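Putative ubiquinone biosynthesis protein (Nostoc punctiforme, PDB 3MSQ) is of undetermined function in detail but belongs to the Coq4 family and probably takes part in the biosynthesis of ubiquinone or a related quinone. Local coordinates at residues M48-V53 with D113-L118; F39-D44 with Y117-W122; R69-P74 with V109-D114. All coordinates share one frame; numbering follows the deposited sequence.

Interaction 1 (M48-V53 with D113-L118); sequences MAQLAV and DDISYL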
loop_
_atom_site.group_PDB
_atom_site.type_symbol
_atom_site.label_atom_id
_atom_site.label_comp_id
_atom_site.label_asym_id
_atom_site.label_seq_id
_atom_site.Cartn_x
_atom_site.Cartn_y
_atom_site.Cartn_z
HETATM N N MSE A 48 -9.641 0.923 -18.123
HETATM C CA MSE A 48 -9.814 -0.490 -18.480
HETATM C C MSE A 48 -11.278 -0.881 -18.389
HETATM O O MSE A 48 -11.715 -1.701 -19.185
HETATM C CB MSE A 48 -8.905 -1.412 -17.613
HETATM C CG MSE A 48 -9.175 -2.945 -17.761
HETATM SE SE MSE A 48 -8.052 -4.034 -19.003
HETATM C CE MSE A 48 -8.982 -5.757 -18.942
ATOM N N ALA A 49 -12.044 -0.269 -17.470
ATOM C CA ALA A 49 -13.483 -0.521 -17.311
ATOM C C ALA A 49 -14.209 -0.176 -18.615
ATOM O O ALA A 49 -14.896 -1.033 -19.175
ATOM C CB ALA A 49 -14.045 0.296 -16.144
ATOM N N GLN A 50 -13.972 1.035 -19.148
ATOM C CA GLN A 50 -14.572 1.500 -20.387
ATOM C C GLN A 50 -14.093 0.722 -21.614
ATOM O O GLN A 50 -14.897 0.408 -22.494
ATOM C CB GLN A 50 -14.337 3.004 -20.556
ATOM C CG GLN A 50 -15.203 3.647 -21.648
ATOM C CD GLN A 50 -16.680 3.345 -21.479
ATOM O OE1 GLN A 50 -17.302 3.688 -20.465
ATOM N NE2 GLN A 50 -17.268 2.653 -22.448
ATOM N N LEU A 51 -12.798 0.427 -21.670
ATOM C CA LEU A 51 -12.173 -0.303 -22.760
ATOM C C LEU A 51 -12.733 -1.725 -22.864
ATOM O O LEU A 51 -12.991 -2.180 -23.986
ATOM C CB LEU A 51 -10.675 -0.338 -22.517
ATOM C CG LEU A 51 -9.809 -0.012 -23.711
ATOM C CD1 LEU A 51 -9.421 1.457 -23.708
ATOM C CD2 LEU A 51 -8.577 -0.895 -23.722
ATOM N N ALA A 52 -12.947 -2.412 -21.695
ATOM C CA ALA A 52 -13.547 -3.751 -21.604
ATOM C C ALA A 52 -14.950 -3.736 -22.226
ATOM O O ALA A 52 -15.291 -4.618 -23.016
ATOM C CB ALA A 52 -13.639 -4.196 -20.153
ATOM N N VAL A 53 -15.746 -2.709 -21.893
ATOM C CA VAL A 53 -17.082 -2.519 -22.434
ATOM C C VAL A 53 -16.986 -2.280 -23.960
ATOM O O VAL A 53 -17.690 -2.943 -24.716
ATOM C CB VAL A 53 -17.796 -1.378 -21.690
ATOM C CG1 VAL A 53 -19.022 -0.916 -22.463
ATOM C CG2 VAL A 53 -18.164 -1.806 -20.270
ATOM N N ASP A 113 -25.757 2.452 -16.711
ATOM C CA ASP A 113 -24.915 2.555 -17.913
ATOM C C ASP A 113 -24.327 1.202 -18.304
ATOM O O ASP A 113 -24.695 0.194 -17.694
ATOM C CB ASP A 113 -23.821 3.629 -17.720
ATOM C CG ASP A 113 -22.730 3.352 -16.687
ATOM O OD1 ASP A 113 -22.913 2.438 -15.848
ATOM O OD2 ASP A 113 -21.699 4.055 -16.714
ATOM N N ASP A 114 -23.417 1.161 -19.306
ATOM C CA ASP A 114 -22.839 -0.117 -19.732
ATOM C C ASP A 114 -21.929 -0.765 -18.686
ATOM O O ASP A 114 -21.931 -1.999 -18.591
ATOM C CB ASP A 114 -22.141 -0.023 -21.087
ATOM C CG ASP A 114 -22.981 0.380 -22.301
ATOM O OD1 ASP A 114 -24.187 -0.038 -22.380
ATOM O OD2 ASP A 114 -22.406 0.996 -23.234
ATOM N N ILE A 115 -21.157 0.044 -17.901
ATOM C CA ILE A 115 -20.282 -0.485 -16.837
ATOM C C ILE A 115 -21.116 -1.110 -15.677
ATOM O O ILE A 115 -20.829 -2.235 -15.260
ATOM C CB ILE A 115 -19.255 0.580 -16.370
ATOM C CG1 ILE A 115 -18.176 0.778 -17.448
ATOM C CG2 ILE A 115 -18.648 0.240 -14.997
ATOM C CD1 ILE A 115 -17.354 2.068 -17.328
ATOM N N SER A 116 -22.181 -0.404 -15.205
ATOM C CA SER A 116 -23.062 -0.951 -14.172
ATOM C C SER A 116 -23.835 -2.154 -14.733
ATOM O O SER A 116 -24.091 -3.119 -14.002
ATOM C CB SER A 116 -23.984 0.112 -13.583
ATOM O OG SER A 116 -24.614 0.887 -14.584
ATOM N N TYR A 117 -24.127 -2.130 -16.053
ATOM C CA TYR A 117 -24.753 -3.282 -16.680
ATOM C C TYR A 117 -23.823 -4.541 -16.638
ATOM O O TYR A 117 -24.240 -5.597 -16.180
ATOM C CB TYR A 117 -25.210 -2.991 -18.121
ATOM C CG TYR A 117 -25.627 -4.272 -18.809
ATOM C CD1 TYR A 117 -26.627 -5.079 -18.274
ATOM C CD2 TYR A 117 -24.951 -4.734 -19.929
ATOM C CE1 TYR A 117 -26.937 -6.315 -18.831
ATOM C CE2 TYR A 117 -25.296 -5.942 -20.534
ATOM C CZ TYR A 117 -26.289 -6.732 -19.977
ATOM O OH TYR A 117 -26.622 -7.943 -20.530
ATOM N N LEU A 118 -22.599 -4.430 -17.150
ATOM C CA LEU A 118 -21.641 -5.536 -17.194
ATOM C C LEU A 118 -21.358 -6.094 -15.811
ATOM O O LEU A 118 -21.188 -7.295 -15.674
ATOM C CB LEU A 118 -20.347 -5.087 -17.877
ATOM C CG LEU A 118 -19.226 -6.114 -18.021
ATOM C CD1 LEU A 118 -19.663 -7.318 -18.822
ATOM C CD2 LEU A 118 -17.974 -5.468 -18.610
#
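V53 and I115 bring the backbones closest, their CA atoms 6.8 Å apart, where helix 47-56 crosses the start of helix 114-133; over the short segments the axes pass 9.9 Å from each other at 78°, a steep crossing. D113 caps the second helix, its OD1 accepting from S116 N at 3.0 Å and also from the S116 hydroxyl. V53 points its side chain into the crossing, and its two methyls part to different neighbours. With CG1 anti to the backbone N (chi1 165°), that methyl meets D114 CB at 3.5 Å, while CG2 settles 3.8 Å from I115 CG1 and also reaches L118 CD2. I115 CD1 crosses the end of Q50 at about a right angle, beside OE1 (3.5 Å), and lies 3.9 Å from A49 CB. Shortening V53 to an alanine removes both methyls, which would probably leave a gap beside D114, I115 and L118. The polar ends turn elsewhere: Q50 NE2 bonds D54, and D114 OD2 forms a salt bridge with K57. The contact is thus mainly apolar, and the hydrogen-bonding groups described here find their partners within or beside their own helices.

Interaction 2 (F39-D44 with Y117-W122); sequences FEDALD and YLKMLW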
loop_
_atom_site.group_PDB
_atom_site.type_symbol
_atom_site.label_atom_id
_atom_site.label_comp_id
_atom_site.label_asym_id
_atom_site.label_seq_id
_atom_site.Cartn_x
_atom_site.Cartn_y
_atom_site.Cartn_z
ATOM N N PHE A 39 -13.935 -3.845 -4.328
ATOM C CA PHE A 39 -12.805 -3.736 -5.253
ATOM C C PHE A 39 -13.302 -3.526 -6.688
ATOM O O PHE A 39 -12.869 -2.582 -7.362
ATOM C CB PHE A 39 -11.901 -4.978 -5.154
ATOM C CG PHE A 39 -10.642 -4.990 -5.996
ATOM C CD1 PHE A 39 -10.065 -3.803 -6.445
ATOM C CD2 PHE A 39 -10.002 -6.182 -6.291
ATOM C CE1 PHE A 39 -8.913 -3.819 -7.224
ATOM C CE2 PHE A 39 -8.847 -6.196 -7.065
ATOM C CZ PHE A 39 -8.307 -5.017 -7.522
ATOM N N GLU A 40 -14.226 -4.406 -7.134
ATOM C CA GLU A 40 -14.876 -4.387 -8.439
ATOM C C GLU A 40 -15.415 -2.996 -8.726
ATOM O O GLU A 40 -15.195 -2.468 -9.814
ATOM C CB GLU A 40 -16.042 -5.377 -8.404
ATOM C CG GLU A 40 -15.965 -6.485 -9.429
ATOM C CD GLU A 40 -17.307 -7.150 -9.640
ATOM O OE1 GLU A 40 -17.690 -8.018 -8.819
ATOM O OE2 GLU A 40 -17.997 -6.759 -10.609
ATOM N N ASP A 41 -16.105 -2.405 -7.730
ATOM C CA ASP A 41 -16.707 -1.066 -7.762
ATOM C C ASP A 41 -15.653 0.029 -7.974
ATOM O O ASP A 41 -15.877 0.977 -8.733
ATOM C CB ASP A 41 -17.509 -0.796 -6.460
ATOM C CG ASP A 41 -18.769 -1.631 -6.234
ATOM O OD1 ASP A 41 -19.150 -2.414 -7.150
ATOM O OD2 ASP A 41 -19.361 -1.524 -5.135
ATOM N N ALA A 42 -14.500 -0.109 -7.300
ATOM C CA ALA A 42 -13.404 0.854 -7.386
ATOM C C ALA A 42 -12.729 0.857 -8.767
ATOM O O ALA A 42 -12.073 1.839 -9.126
ATOM C CB ALA A 42 -12.398 0.578 -6.302
ATOM N N LEU A 43 -12.912 -0.227 -9.551
ATOM C CA LEU A 43 -12.321 -0.325 -10.876
ATOM C C LEU A 43 -13.200 0.323 -11.945
ATOM O O LEU A 43 -12.727 0.548 -13.057
ATOM C CB LEU A 43 -11.995 -1.781 -11.242
ATOM C CG LEU A 43 -11.072 -2.552 -10.330
ATOM C CD1 LEU A 43 -11.131 -4.034 -10.654
ATOM C CD2 LEU A 43 -9.637 -2.025 -10.402
ATOM N N ASP A 44 -14.456 0.645 -11.621
ATOM C CA ASP A 44 -15.395 1.267 -12.567
ATOM C C ASP A 44 -14.938 2.631 -13.093
ATOM O O ASP A 44 -15.313 3.038 -14.199
ATOM C CB ASP A 44 -16.780 1.424 -11.920
ATOM C CG ASP A 44 -17.497 0.138 -11.511
ATOM O OD1 ASP A 44 -17.054 -0.982 -11.946
ATOM O OD2 ASP A 44 -18.517 0.243 -10.794
ATOM N N TYR A 117 -24.127 -2.130 -16.053
ATOM C CA TYR A 117 -24.753 -3.282 -16.680
ATOM C C TYR A 117 -23.823 -4.541 -16.638
ATOM O O TYR A 117 -24.240 -5.597 -16.180
ATOM C CB TYR A 117 -25.210 -2.991 -18.121
ATOM C CG TYR A 117 -25.627 -4.272 -18.809
ATOM C CD1 TYR A 117 -26.627 -5.079 -18.274
ATOM C CD2 TYR A 117 -24.951 -4.734 -19.929
ATOM C CE1 TYR A 117 -26.937 -6.315 -18.831
ATOM C CE2 TYR A 117 -25.296 -5.942 -20.534
ATOM C CZ TYR A 117 -26.289 -6.732 -19.977
ATOM O OH TYR A 117 -26.622 -7.943 -20.530
ATOM N N LEU A 118 -22.599 -4.430 -17.150
ATOM C CA LEU A 118 -21.641 -5.536 -17.194
ATOM C C LEU A 118 -21.358 -6.094 -15.811
ATOM O O LEU A 118 -21.188 -7.295 -15.674
ATOM C CB LEU A 118 -20.347 -5.087 -17.877
ATOM C CG LEU A 118 -19.226 -6.114 -18.021
ATOM C CD1 LEU A 118 -19.663 -7.318 -18.822
ATOM C CD2 LEU A 118 -17.974 -5.468 -18.610
ATOM N N LYS A 119 -21.355 -5.227 -14.789
ATOM C CA LYS A 119 -21.144 -5.606 -13.396
ATOM C C LYS A 119 -22.280 -6.526 -12.961
ATOM O O LYS A 119 -22.013 -7.596 -12.417
ATOM C CB LYS A 119 -21.107 -4.337 -12.537
ATOM C CG LYS A 119 -20.448 -4.497 -11.183
ATOM C CD LYS A 119 -19.843 -3.179 -10.715
ATOM C CE LYS A 119 -20.836 -2.338 -10.027
ATOM N NZ LYS A 119 -20.192 -1.167 -9.422
HETATM N N MSE A 120 -23.542 -6.129 -13.259
HETATM C CA MSE A 120 -24.734 -6.903 -12.918
HETATM C C MSE A 120 -24.787 -8.195 -13.703
HETATM O O MSE A 120 -24.951 -9.240 -13.082
HETATM C CB MSE A 120 -26.020 -6.078 -13.038
HETATM C CG MSE A 120 -26.121 -4.978 -11.964
HETATM SE SE MSE A 120 -25.903 -5.645 -10.145
HETATM C CE MSE A 120 -27.734 -6.471 -10.077
ATOM N N LEU A 121 -24.520 -8.159 -15.028
ATOM C CA LEU A 121 -24.494 -9.384 -15.833
ATOM C C LEU A 121 -23.494 -10.419 -15.243
ATOM O O LEU A 121 -23.817 -11.599 -15.077
ATOM C CB LEU A 121 -24.179 -9.073 -17.305
ATOM C CG LEU A 121 -24.085 -10.283 -18.239
ATOM C CD1 LEU A 121 -25.404 -10.962 -18.382
ATOM C CD2 LEU A 121 -23.511 -9.912 -19.589
ATOM N N TRP A 122 -22.308 -9.938 -14.893
ATOM C CA TRP A 122 -21.213 -10.694 -14.314
ATOM C C TRP A 122 -21.636 -11.358 -12.987
ATOM O O TRP A 122 -21.505 -12.573 -12.847
ATOM C CB TRP A 122 -20.012 -9.733 -14.127
ATOM C CG TRP A 122 -18.900 -10.241 -13.272
ATOM C CD1 TRP A 122 -18.543 -9.798 -12.024
ATOM C CD2 TRP A 122 -17.981 -11.283 -13.614
ATOM N NE1 TRP A 122 -17.474 -10.528 -11.555
ATOM C CE2 TRP A 122 -17.097 -11.437 -12.520
ATOM C CE3 TRP A 122 -17.811 -12.095 -14.752
ATOM C CZ2 TRP A 122 -16.055 -12.375 -12.536
ATOM C CZ3 TRP A 122 -16.794 -13.037 -14.756
ATOM C CH2 TRP A 122 -15.926 -13.165 -13.664
#
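K119 runs its side chain across those of D41 and D44, meeting each at about a right angle, so that the ammonium group comes between two carboxylates. Its CG is anti to the backbone N and the chain turns at chi3 (86°), which carries NZ to D41 on helix 32-42 and D44 in the turn that follows. The two bonds differ in direction. D44 OD2 receives NZ at 2.6 Å on its syn lone pair, whereas D41 OD1 is approached at 2.8 Å from well above its carboxylate plane, 58° out of it. Together they make a salt-bridge network that holds the ammonium group by two bonds in different directions, and D41 OD1 is shared further with R123, so one lysine and one arginine probably help to balance the clustered acids.

E40 lies alongside the part of the same lysine nearest the backbone, the two chains sliding past each other in opposite directions. Its OE2 is 3.4 Å from K119 CG, yet NZ lies 6.1 Å from OE2, and the pair makes no ion pair. The carboxylate stands almost perpendicular to the W122 indole, the planes 89° apart, with OE1 in the ring plane at its edge, 3.7 Å from NE1. E40 OE2 comes closer, 3.4 Å from W122 CD1, and OE1 also has a long, weak ion pair with R123.

The contact is buried and joins helix 32-42 to helix 114-133. I157 of helix 156-172 packs on E40, F39 and L43. W122 also stacks on H126, which opens the His-Asp-x-x-His sequence motif characteristic of Coq4 proteins, and meets F149 of helix 139-152, so the tryptophan links this helix pair to the rest of the all-helical bundle.

Interaction 3 (R69-P74 with V109-D114); sequences RWLPAP and VPVVDD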
loop_
_atom_site.group_PDB
_atom_site.type_symbol
_atom_site.label_atom_id
_atom_site.label_comp_id
_atom_site.label_asym_id
_atom_site.label_seq_id
_atom_site.Cartn_x
_atom_site.Cartn_y
_atom_site.Cartn_z
ATOM N N ARG A 69 -29.987 -5.177 -22.312
ATOM C CA ARG A 69 -29.615 -5.044 -20.893
ATOM C C ARG A 69 -30.178 -6.262 -20.183
ATOM O O ARG A 69 -30.848 -6.164 -19.152
ATOM C CB ARG A 69 -30.046 -3.717 -20.264
ATOM C CG ARG A 69 -29.389 -2.500 -20.899
ATOM C CD ARG A 69 -28.042 -2.219 -20.291
ATOM N NE ARG A 69 -27.466 -0.930 -20.680
ATOM C CZ ARG A 69 -27.706 0.217 -20.052
ATOM N NH1 ARG A 69 -28.568 0.264 -19.043
ATOM N NH2 ARG A 69 -27.107 1.333 -20.446
ATOM N N TRP A 70 -29.952 -7.423 -20.826
ATOM C CA TRP A 70 -30.396 -8.750 -20.440
ATOM C C TRP A 70 -29.825 -9.160 -19.110
ATOM O O TRP A 70 -28.607 -9.082 -18.903
ATOM C CB TRP A 70 -30.005 -9.790 -21.521
ATOM C CG TRP A 70 -30.477 -11.181 -21.201
ATOM C CD1 TRP A 70 -31.676 -11.731 -21.541
ATOM C CD2 TRP A 70 -29.806 -12.156 -20.383
ATOM N NE1 TRP A 70 -31.790 -12.997 -20.998
ATOM C CE2 TRP A 70 -30.661 -13.275 -20.275
ATOM C CE3 TRP A 70 -28.560 -12.194 -19.726
ATOM C CZ2 TRP A 70 -30.314 -14.410 -19.547
ATOM C CZ3 TRP A 70 -28.221 -13.318 -19.001
ATOM C CH2 TRP A 70 -29.092 -14.411 -18.917
ATOM N N LEU A 71 -30.690 -9.676 -18.230
ATOM C CA LEU A 71 -30.287 -10.227 -16.933
ATOM C C LEU A 71 -31.114 -11.486 -16.720
ATOM O O LEU A 71 -32.226 -11.544 -17.228
ATOM C CB LEU A 71 -30.473 -9.212 -15.799
ATOM C CG LEU A 71 -29.487 -8.039 -15.765
ATOM C CD1 LEU A 71 -29.945 -6.989 -14.802
ATOM C CD2 LEU A 71 -28.068 -8.500 -15.452
ATOM N N PRO A 72 -30.593 -12.538 -16.063
ATOM C CA PRO A 72 -31.361 -13.784 -15.949
ATOM C C PRO A 72 -32.626 -13.690 -15.094
ATOM O O PRO A 72 -32.663 -12.977 -14.091
ATOM C CB PRO A 72 -30.341 -14.776 -15.391
ATOM C CG PRO A 72 -29.376 -13.943 -14.668
ATOM C CD PRO A 72 -29.271 -12.669 -15.421
ATOM N N ALA A 73 -33.680 -14.412 -15.530
ATOM C CA ALA A 73 -34.976 -14.493 -14.868
ATOM C C ALA A 73 -34.822 -15.131 -13.485
ATOM O O ALA A 73 -33.886 -15.896 -13.269
ATOM C CB ALA A 73 -35.945 -15.288 -15.720
ATOM N N PRO A 74 -35.680 -14.802 -12.504
ATOM C CA PRO A 74 -35.512 -15.418 -11.181
ATOM C C PRO A 74 -35.855 -16.913 -11.228
ATOM O O PRO A 74 -36.680 -17.357 -12.048
ATOM C CB PRO A 74 -36.466 -14.618 -10.287
ATOM C CG PRO A 74 -37.522 -14.124 -11.212
ATOM C CD PRO A 74 -36.849 -13.889 -12.534
ATOM N N VAL A 109 -26.812 -3.457 -7.626
ATOM C CA VAL A 109 -26.539 -2.070 -8.035
ATOM C C VAL A 109 -27.584 -1.660 -9.113
ATOM O O VAL A 109 -27.965 -2.501 -9.942
ATOM C CB VAL A 109 -25.066 -2.014 -8.564
ATOM C CG1 VAL A 109 -24.809 -0.884 -9.564
ATOM C CG2 VAL A 109 -24.074 -1.967 -7.423
ATOM N N PRO A 110 -28.058 -0.393 -9.142
ATOM C CA PRO A 110 -28.998 -0.006 -10.207
ATOM C C PRO A 110 -28.294 0.127 -11.557
ATOM O O PRO A 110 -27.262 0.792 -11.633
ATOM C CB PRO A 110 -29.575 1.319 -9.711
ATOM C CG PRO A 110 -28.557 1.881 -8.794
ATOM C CD PRO A 110 -27.740 0.746 -8.251
ATOM N N VAL A 111 -28.810 -0.570 -12.608
ATOM C CA VAL A 111 -28.229 -0.532 -13.965
ATOM C C VAL A 111 -28.530 0.845 -14.586
ATOM O O VAL A 111 -29.682 1.173 -14.925
ATOM C CB VAL A 111 -28.625 -1.738 -14.854
ATOM C CG1 VAL A 111 -28.112 -1.581 -16.281
ATOM C CG2 VAL A 111 -28.119 -3.030 -14.255
ATOM N N VAL A 112 -27.473 1.654 -14.665
ATOM C CA VAL A 112 -27.506 3.048 -15.073
ATOM C C VAL A 112 -26.744 3.312 -16.385
ATOM O O VAL A 112 -27.064 4.265 -17.093
ATOM C CB VAL A 112 -27.025 3.882 -13.841
ATOM C CG1 VAL A 112 -26.226 5.128 -14.217
ATOM C CG2 VAL A 112 -28.194 4.221 -12.921
ATOM N N ASP A 113 -25.757 2.452 -16.711
ATOM C CA ASP A 113 -24.915 2.555 -17.913
ATOM C C ASP A 113 -24.327 1.202 -18.304
ATOM O O ASP A 113 -24.695 0.194 -17.694
ATOM C CB ASP A 113 -23.821 3.629 -17.720
ATOM C CG ASP A 113 -22.730 3.352 -16.687
ATOM O OD1 ASP A 113 -22.913 2.438 -15.848
ATOM O OD2 ASP A 113 -21.699 4.055 -16.714
ATOM N N ASP A 114 -23.417 1.161 -19.306
ATOM C CA ASP A 114 -22.839 -0.117 -19.732
ATOM C C ASP A 114 -21.929 -0.765 -18.686
ATOM O O ASP A 114 -21.931 -1.999 -18.591
ATOM C CB ASP A 114 -22.141 -0.023 -21.087
ATOM C CG ASP A 114 -22.981 0.380 -22.301
ATOM O OD1 ASP A 114 -24.187 -0.038 -22.380
ATOM O OD2 ASP A 114 -22.406 0.996 -23.234
#
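R69 reaches across to V111, D113 and D114, joining the loop that follows helix 60-68 to the one that leads into helix 114-133. Both segments are essentially loop, and the nearest CA atoms, those of R69 and V111, are 8.4 Å apart, so the arginine chain spans the distance. Its CB points toward the second segment, and CG lies anti to the carbonyl carbon. A bend at chi2 (-85°) then turns CD past V111, 4.1 Å from CG1. On another flank CD packs against the ring of Y117, on helix 114-133. NE is next, 3.8 Å from D114 OD1. Around CZ, the D113 carbonyl oxygen lies over the centre of one guanidinium face, 3.8 Å above its plane, with no N-H directed at it. Of the two tips, NH1 comes obliquely to V111 CG1 at 3.4 Å, and NH2 lies 3.5 Å from D113 C.

D114 OD1 is met near the guanidinium plane, at its edge, by NH2 at 3.8 Å. This is a long and weak ion pair, with the carboxylate plane turned 85° to the guanidinium, while the acid's stronger partner is K57. Beyond the arginine, L71 CD1 touches V111 CG2 loosely at 4.4 Å.

The junction is therefore a surface contact of dispersion and diffuse electrostatics, in which a cation is set over a peptide carbonyl and lies near an acid without forming a tight, directional pair with it.

All three contacts gather round the first turns of helix 114-133, and their centres lie about 8 Å apart between interactions 1 and 2, 11 Å between 2 and 3 and 12 Å between 1 and 3. The turn between helices 32-42 and 47-56 joins the first two: A49 CB lies 3.4 Å from L43 O, and I115 CG2 3.7 Å from D44 OD1. Y117 ties the helix to interaction 3, its OH 2.8 Å from W70 O in a probable hydrogen bond. D113 caps the helix, while D114 meets V53 in interaction 1 and, weakly, R69 in interaction 3. Interaction 2 lies nearest in sequence to the His-Asp-x-x-His motif, probably metal-binding as in Coq4 relatives.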